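Local atomic coordinates of putative P450-like enzyme (Streptomyces himastatinicus ATCC 53653, PDB entry 5Z9J), a protein that binds heme in a cytochrome P450 fold and probably acts as a monooxygenase. Residues V263-L274 with S357-D366. Sequence-based numbering, arbitrary orientation.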
ATOM      1  N   VAL A 263      18.648 -14.725   9.516  1.00 34.37           N
ATOM      2  CA  VAL A 263      17.472 -14.298  10.244  1.00 33.60           C
ATOM      3  C   VAL A 263      17.013 -15.361  11.244  1.00 32.70           C
ATOM      4  O   VAL A 263      16.625 -15.013  12.362  1.00 31.60           O
ATOM      5  CB  VAL A 263      16.319 -13.902   9.275  1.00 28.14           C
ATOM      6  CG1 VAL A 263      14.991 -13.721  10.019  1.00 26.34           C
ATOM      7  CG2 VAL A 263      16.688 -12.607   8.547  1.00 25.70           C
ATOM      8  N   ARG A 264      17.048 -16.631  10.842  1.00 33.42           N
ATOM      9  CA  ARG A 264      16.748 -17.743  11.750  1.00 35.46           C
ATOM     10  C   ARG A 264      17.727 -17.769  12.944  1.00 36.35           C
ATOM     11  O   ARG A 264      17.339 -18.051  14.073  1.00 36.91           O
ATOM     12  CB  ARG A 264      16.790 -19.064  10.985  1.00 38.96           C
ATOM     13  CG  ARG A 264      15.699 -19.103   9.908  1.00 42.49           C
ATOM     14  CD  ARG A 264      15.807 -20.314   8.968  1.00 48.03           C
ATOM     15  NE  ARG A 264      14.631 -20.507   8.086  1.00 51.23           N
ATOM     16  CZ  ARG A 264      13.336 -20.522   8.434  1.00 52.73           C
ATOM     17  NH1 ARG A 264      12.965 -20.390   9.692  1.00 54.46           N
ATOM     18  NH2 ARG A 264      12.384 -20.699   7.511  1.00 51.39           N
ATOM     19  N   ALA A 265      19.009 -17.495  12.684  1.00 34.84           N
ATOM     20  CA  ALA A 265      20.041 -17.506  13.728  1.00 33.37           C
ATOM     21  C   ALA A 265      20.000 -16.337  14.710  1.00 30.84           C
ATOM     22  O   ALA A 265      20.362 -16.490  15.879  1.00 31.31           O
ATOM     23  CB  ALA A 265      21.463 -17.527  13.071  1.00 32.02           C
ATOM     24  N   ASP A 266      19.557 -15.194  14.190  1.00 30.17           N
ATOM     25  CA  ASP A 266      19.484 -13.894  14.852  1.00 31.17           C
ATOM     26  C   ASP A 266      18.105 -13.269  14.573  1.00 30.54           C
ATOM     27  O   ASP A 266      17.941 -12.563  13.594  1.00 31.09           O
ATOM     28  CB  ASP A 266      20.652 -13.017  14.313  1.00 37.30           C
ATOM     29  CG  ASP A 266      20.793 -11.636  15.006  1.00 45.10           C
ATOM     30  OD1 ASP A 266      20.061 -11.331  15.965  1.00 45.68           O
ATOM     31  OD2 ASP A 266      21.672 -10.839  14.557  1.00 46.25           O
ATOM     32  N   ARG A 267      17.110 -13.566  15.420  1.00 30.57           N
ATOM     33  CA  ARG A 267      15.744 -13.110  15.234  1.00 28.69           C
ATOM     34  C   ARG A 267      15.544 -11.606  15.476  1.00 29.88           C
ATOM     35  O   ARG A 267      14.475 -11.050  15.215  1.00 30.17           O
ATOM     36  CB  ARG A 267      14.823 -13.975  16.107  1.00 30.18           C
ATOM     37  CG  ARG A 267      14.855 -15.421  15.595  1.00 32.34           C
ATOM     38  CD  ARG A 267      14.074 -15.453  14.279  1.00 32.47           C
ATOM     39  NE  ARG A 267      12.678 -15.204  14.661  1.00 31.07           N
ATOM     40  CZ  ARG A 267      11.790 -16.161  14.954  1.00 29.77           C
ATOM     41  NH1 ARG A 267      12.070 -17.444  14.742  1.00 30.35           N
ATOM     42  NH2 ARG A 267      10.575 -15.831  15.363  1.00 29.53           N
ATOM     43  N   SER A 268      16.567 -10.921  15.949  1.00 30.67           N
ATOM     44  CA  SER A 268      16.475  -9.481  16.107  1.00 29.93           C
ATOM     45  C   SER A 268      16.560  -8.803  14.719  1.00 29.57           C
ATOM     46  O   SER A 268      16.374  -7.592  14.594  1.00 28.70           O
ATOM     47  CB  SER A 268      17.578  -8.971  17.029  1.00 32.03           C
ATOM     48  OG  SER A 268      18.831  -9.006  16.362  1.00 34.51           O
ATOM     49  N   LEU A 269      16.849  -9.586  13.677  1.00 28.86           N
ATOM     50  CA  LEU A 269      16.944  -9.027  12.313  1.00 27.29           C
ATOM     51  C   LEU A 269      15.619  -8.836  11.592  1.00 27.84           C
ATOM     52  O   LEU A 269      15.575  -8.202  10.524  1.00 24.65           O
ATOM     53  CB  LEU A 269      17.767  -9.920  11.440  1.00 27.04           C
ATOM     54  CG  LEU A 269      19.248  -9.970  11.803  1.00 31.52           C
ATOM     55  CD1 LEU A 269      19.881 -10.983  10.895  1.00 32.47           C
ATOM     56  CD2 LEU A 269      19.889  -8.595  11.679  1.00 34.45           C
ATOM     57  N   VAL A 270      14.541  -9.400  12.146  1.00 24.31           N
ATOM     58  CA  VAL A 270      13.272  -9.374  11.436  1.00 23.29           C
ATOM     59  C   VAL A 270      12.783  -7.949  11.054  1.00 22.85           C
ATOM     60  O   VAL A 270      12.450  -7.730   9.908  1.00 23.04           O
ATOM     61  CB  VAL A 270      12.176 -10.102  12.237  1.00 23.41           C
ATOM     62  CG1 VAL A 270      10.880  -9.981  11.510  1.00 22.35           C
ATOM     63  CG2 VAL A 270      12.529 -11.589  12.394  1.00 24.90           C
ATOM     64  N   PRO A 271      12.784  -6.967  11.984  1.00 27.68           N
ATOM     65  CA  PRO A 271      12.369  -5.629  11.534  1.00 26.22           C
ATOM     66  C   PRO A 271      13.201  -5.061  10.398  1.00 27.44           C
ATOM     67  O   PRO A 271      12.645  -4.493   9.445  1.00 27.68           O
ATOM     68  CB  PRO A 271      12.550  -4.757  12.784  1.00 26.77           C
ATOM     69  CG  PRO A 271      12.407  -5.692  13.922  1.00 28.74           C
ATOM     70  CD  PRO A 271      12.960  -7.016  13.447  1.00 29.50           C
ATOM     71  N   ALA A 272      14.519  -5.223  10.477  1.00 26.93           N
ATOM     72  CA  ALA A 272      15.366  -4.731   9.397  1.00 24.50           C
ATOM     73  C   ALA A 272      15.140  -5.542   8.105  1.00 29.84           C
ATOM     74  O   ALA A 272      15.339  -5.040   6.981  1.00 28.87           O
ATOM     75  CB  ALA A 272      16.832  -4.782   9.822  1.00 25.77           C
ATOM     76  N   LEU A 273      14.769  -6.814   8.264  1.00 28.61           N
ATOM     77  CA  LEU A 273      14.405  -7.663   7.120  1.00 26.99           C
ATOM     78  C   LEU A 273      13.171  -7.128   6.395  1.00 24.76           C
ATOM     79  O   LEU A 273      13.104  -7.056   5.164  1.00 22.30           O
ATOM     80  CB  LEU A 273      14.168  -9.107   7.615  1.00 26.50           C
ATOM     81  CG  LEU A 273      13.423 -10.096   6.722  1.00 23.57           C
ATOM     82  CD1 LEU A 273      14.122 -10.397   5.382  1.00 23.27           C
ATOM     83  CD2 LEU A 273      13.170 -11.379   7.480  1.00 24.54           C
ATOM     84  N   LEU A 274      12.166  -6.769   7.174  1.00 24.99           N
ATOM     85  CA  LEU A 274      10.959  -6.183   6.588  1.00 23.49           C
ATOM     86  C   LEU A 274      11.228  -4.855   5.849  1.00 23.45           C
ATOM     87  O   LEU A 274      10.704  -4.609   4.757  1.00 20.89           O
ATOM     88  CB  LEU A 274       9.949  -5.941   7.688  1.00 20.67           C
ATOM     89  CG  LEU A 274       9.468  -7.272   8.274  1.00 23.69           C
ATOM     90  CD1 LEU A 274       8.602  -7.082   9.525  1.00 24.12           C
ATOM     91  CD2 LEU A 274       8.655  -7.837   7.159  1.00 20.02           C
ATOM     92  N   SER A 357       3.330  -7.488   9.989  1.00 22.48           N
ATOM     93  CA  SER A 357       4.275  -8.209   9.173  1.00 25.06           C
ATOM     94  C   SER A 357       5.304  -8.928  10.048  1.00 25.47           C
ATOM     95  O   SER A 357       5.593 -10.085   9.837  1.00 25.98           O
ATOM     96  CB  SER A 357       4.990  -7.241   8.230  1.00 26.01           C
ATOM     97  OG  SER A 357       4.037  -6.768   7.323  1.00 28.14           O
ATOM     98  N   LYS A 358       5.841  -8.225  11.042  1.00 25.82           N
ATOM     99  CA  LYS A 358       6.789  -8.820  11.986  1.00 23.94           C
ATOM    100  C   LYS A 358       6.178 -10.037  12.700  1.00 24.60           C
ATOM    101  O   LYS A 358       6.807 -11.101  12.796  1.00 23.48           O
ATOM    102  CB  LYS A 358       7.236  -7.793  13.010  1.00 24.21           C
ATOM    103  CG  LYS A 358       8.160  -8.365  14.098  1.00 27.16           C
ATOM    104  CD  LYS A 358       8.599  -7.273  15.101  1.00 29.83           C
ATOM    105  CE  LYS A 358       9.298  -7.876  16.301  1.00 34.02           C
ATOM    106  NZ  LYS A 358       9.611  -6.806  17.295  1.00 38.57           N
ATOM    107  N   ALA A 359       4.948  -9.880  13.210  1.00 23.92           N
ATOM    108  CA  ALA A 359       4.298 -10.967  13.893  1.00 20.91           C
ATOM    109  C   ALA A 359       4.105 -12.140  12.938  1.00 20.71           C
ATOM    110  O   ALA A 359       4.302 -13.291  13.296  1.00 24.41           O
ATOM    111  CB  ALA A 359       2.885 -10.500  14.456  1.00 20.99           C
ATOM    112  N   ALA A 360       3.749 -11.824  11.701  1.00 20.20           N
ATOM    113  CA  ALA A 360       3.437 -12.841  10.707  1.00 20.11           C
ATOM    114  C   ALA A 360       4.675 -13.619  10.316  1.00 22.20           C
ATOM    115  O   ALA A 360       4.659 -14.834  10.271  1.00 22.63           O
ATOM    116  CB  ALA A 360       2.822 -12.203   9.497  1.00 21.61           C
ATOM    117  N   VAL A 361       5.748 -12.899  10.005  1.00 20.30           N
ATOM    118  CA  VAL A 361       6.960 -13.589   9.628  1.00 22.61           C
ATOM    119  C   VAL A 361       7.510 -14.461  10.747  1.00 23.68           C
ATOM    120  O   VAL A 361       7.903 -15.606  10.514  1.00 27.92           O
ATOM    121  CB  VAL A 361       8.030 -12.599   9.215  1.00 23.48           C
ATOM    122  CG1 VAL A 361       9.393 -13.318   9.048  1.00 25.32           C
ATOM    123  CG2 VAL A 361       7.606 -11.914   7.909  1.00 22.41           C
ATOM    124  N   GLU A 362       7.539 -13.902  11.960  1.00 22.96           N
ATOM    125  CA  GLU A 362       8.026 -14.605  13.122  1.00 23.98           C
ATOM    126  C   GLU A 362       7.240 -15.882  13.330  1.00 24.44           C
ATOM    127  O   GLU A 362       7.814 -16.933  13.585  1.00 23.00           O
ATOM    128  CB  GLU A 362       7.939 -13.723  14.367  1.00 24.20           C
ATOM    129  CG  GLU A 362       9.034 -12.682  14.415  1.00 26.84           C
ATOM    130  CD  GLU A 362       8.883 -11.775  15.611  1.00 30.99           C
ATOM    131  OE1 GLU A 362       7.775 -11.723  16.246  1.00 30.55           O
ATOM    132  OE2 GLU A 362       9.876 -11.096  15.937  1.00 32.85           O
ATOM    133  N   ILE A 363       5.912 -15.775  13.274  1.00 22.05           N
ATOM    134  CA  ILE A 363       5.135 -16.944  13.535  1.00 24.18           C
ATOM    135  C   ILE A 363       5.231 -17.966  12.381  1.00 25.53           C
ATOM    136  O   ILE A 363       5.278 -19.167  12.645  1.00 26.30           O
ATOM    137  CB  ILE A 363       3.666 -16.576  13.852  1.00 25.14           C
ATOM    138  CG1 ILE A 363       3.629 -15.971  15.250  1.00 26.75           C
ATOM    139  CG2 ILE A 363       2.785 -17.826  13.823  1.00 22.71           C
ATOM    140  CD1 ILE A 363       2.246 -15.444  15.677  1.00 27.73           C
ATOM    141  N   LEU A 364       5.342 -17.518  11.131  1.00 25.74           N
ATOM    142  CA  LEU A 364       5.596 -18.448  10.029  1.00 27.07           C
ATOM    143  C   LEU A 364       6.917 -19.168  10.244  1.00 27.15           C
ATOM    144  O   LEU A 364       7.022 -20.370   9.986  1.00 27.86           O
ATOM    145  CB  LEU A 364       5.582 -17.732   8.645  1.00 24.19           C
ATOM    146  CG  LEU A 364       4.140 -17.455   8.111  1.00 27.68           C
ATOM    147  CD1 LEU A 364       4.146 -16.668   6.787  1.00 29.32           C
ATOM    148  CD2 LEU A 364       3.422 -18.781   7.906  1.00 27.28           C
ATOM    149  N   LEU A 365       7.934 -18.455  10.707  1.00 27.16           N
ATOM    150  CA  LEU A 365       9.249 -19.100  10.928  1.00 28.10           C
ATOM    151  C   LEU A 365       9.278 -20.189  12.013  1.00 26.99           C
ATOM    152  O   LEU A 365      10.059 -21.156  11.923  1.00 25.55           O
ATOM    153  CB  LEU A 365      10.276 -18.047  11.289  1.00 30.82           C
ATOM    154  CG  LEU A 365      10.707 -17.085  10.184  1.00 31.63           C
ATOM    155  CD1 LEU A 365      11.722 -16.131  10.732  1.00 29.75           C
ATOM    156  CD2 LEU A 365      11.276 -17.856   8.998  1.00 33.35           C
ATOM    157  N   ASP A 366       8.449 -19.998  13.042  1.00 25.28           N
ATOM    158  CA  ASP A 366       8.403 -20.854  14.216  1.00 26.55           C
ATOM    159  C   ASP A 366       7.469 -22.047  14.027  1.00 29.29           C
ATOM    160  O   ASP A 366       7.803 -23.147  14.445  1.00 30.82           O
ATOM    161  CB  ASP A 366       8.032 -20.036  15.448  1.00 25.83           C
ATOM    162  CG  ASP A 366       9.191 -19.190  15.949  1.00 27.47           C
ATOM    163  OD1 ASP A 366      10.397 -19.513  15.632  1.00 28.63           O
ATOM    164  OD2 ASP A 366       8.896 -18.176  16.629  1.00 26.92           O
TER
HETATM  165  O   HOH W   1       9.207 -20.148   7.728  1.00 30.55           O
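Arg267 NH1 donates to Asp366 OD1 at 2.8 Å with an N-H...O angle of 169°, and Arg267 NH2 reaches Asp366 OD2 at 3.1 Å, giving an end-on, two-nitrogen salt bridge. Both oxygens lie close to the guanidinium plane but are met from above the carboxylate plane; the two planes are 34° apart, so the fork is twisted rather than coplanar. The Arg267 chain bends at chi2 and chi3, which folds the guanidinium back over Leu365, whose CD1 lies over one face, offset toward the rim. Leu365 CD2 sits over a face of the Arg264 guanidinium, 3.1 Å from Arg264 NH1, a tight methyl-on-face contact and not a bond, while Leu365 CD1 also touches Val263 CG1 at 4.1 Å. The NE of Arg264 is paired with Asp260, and a water in the plane of its guanidinium links NH2 to Leu364 O, weakly on the carbonyl side. Farther along, Val270 CG1 packs on Lys358 CG, and Leu274 sets CD1 3.4 Å from Lys358 N and CD2 near Val361 CG2. The axes of segments 270-274 and 357-366 approach to 9.9 Å. Helix 350-367 follows the heme-ligating Cys347, as the L helix does in P450s, and the Ser357 side chain lies about 5 Å from the bound heme. Two N-H donors fix the rotation of the Arg267 guanidinium, and its paired charge probably lets it lie over Leu365 at a partly exposed edge, while Val270 and Leu274 make apolar contacts.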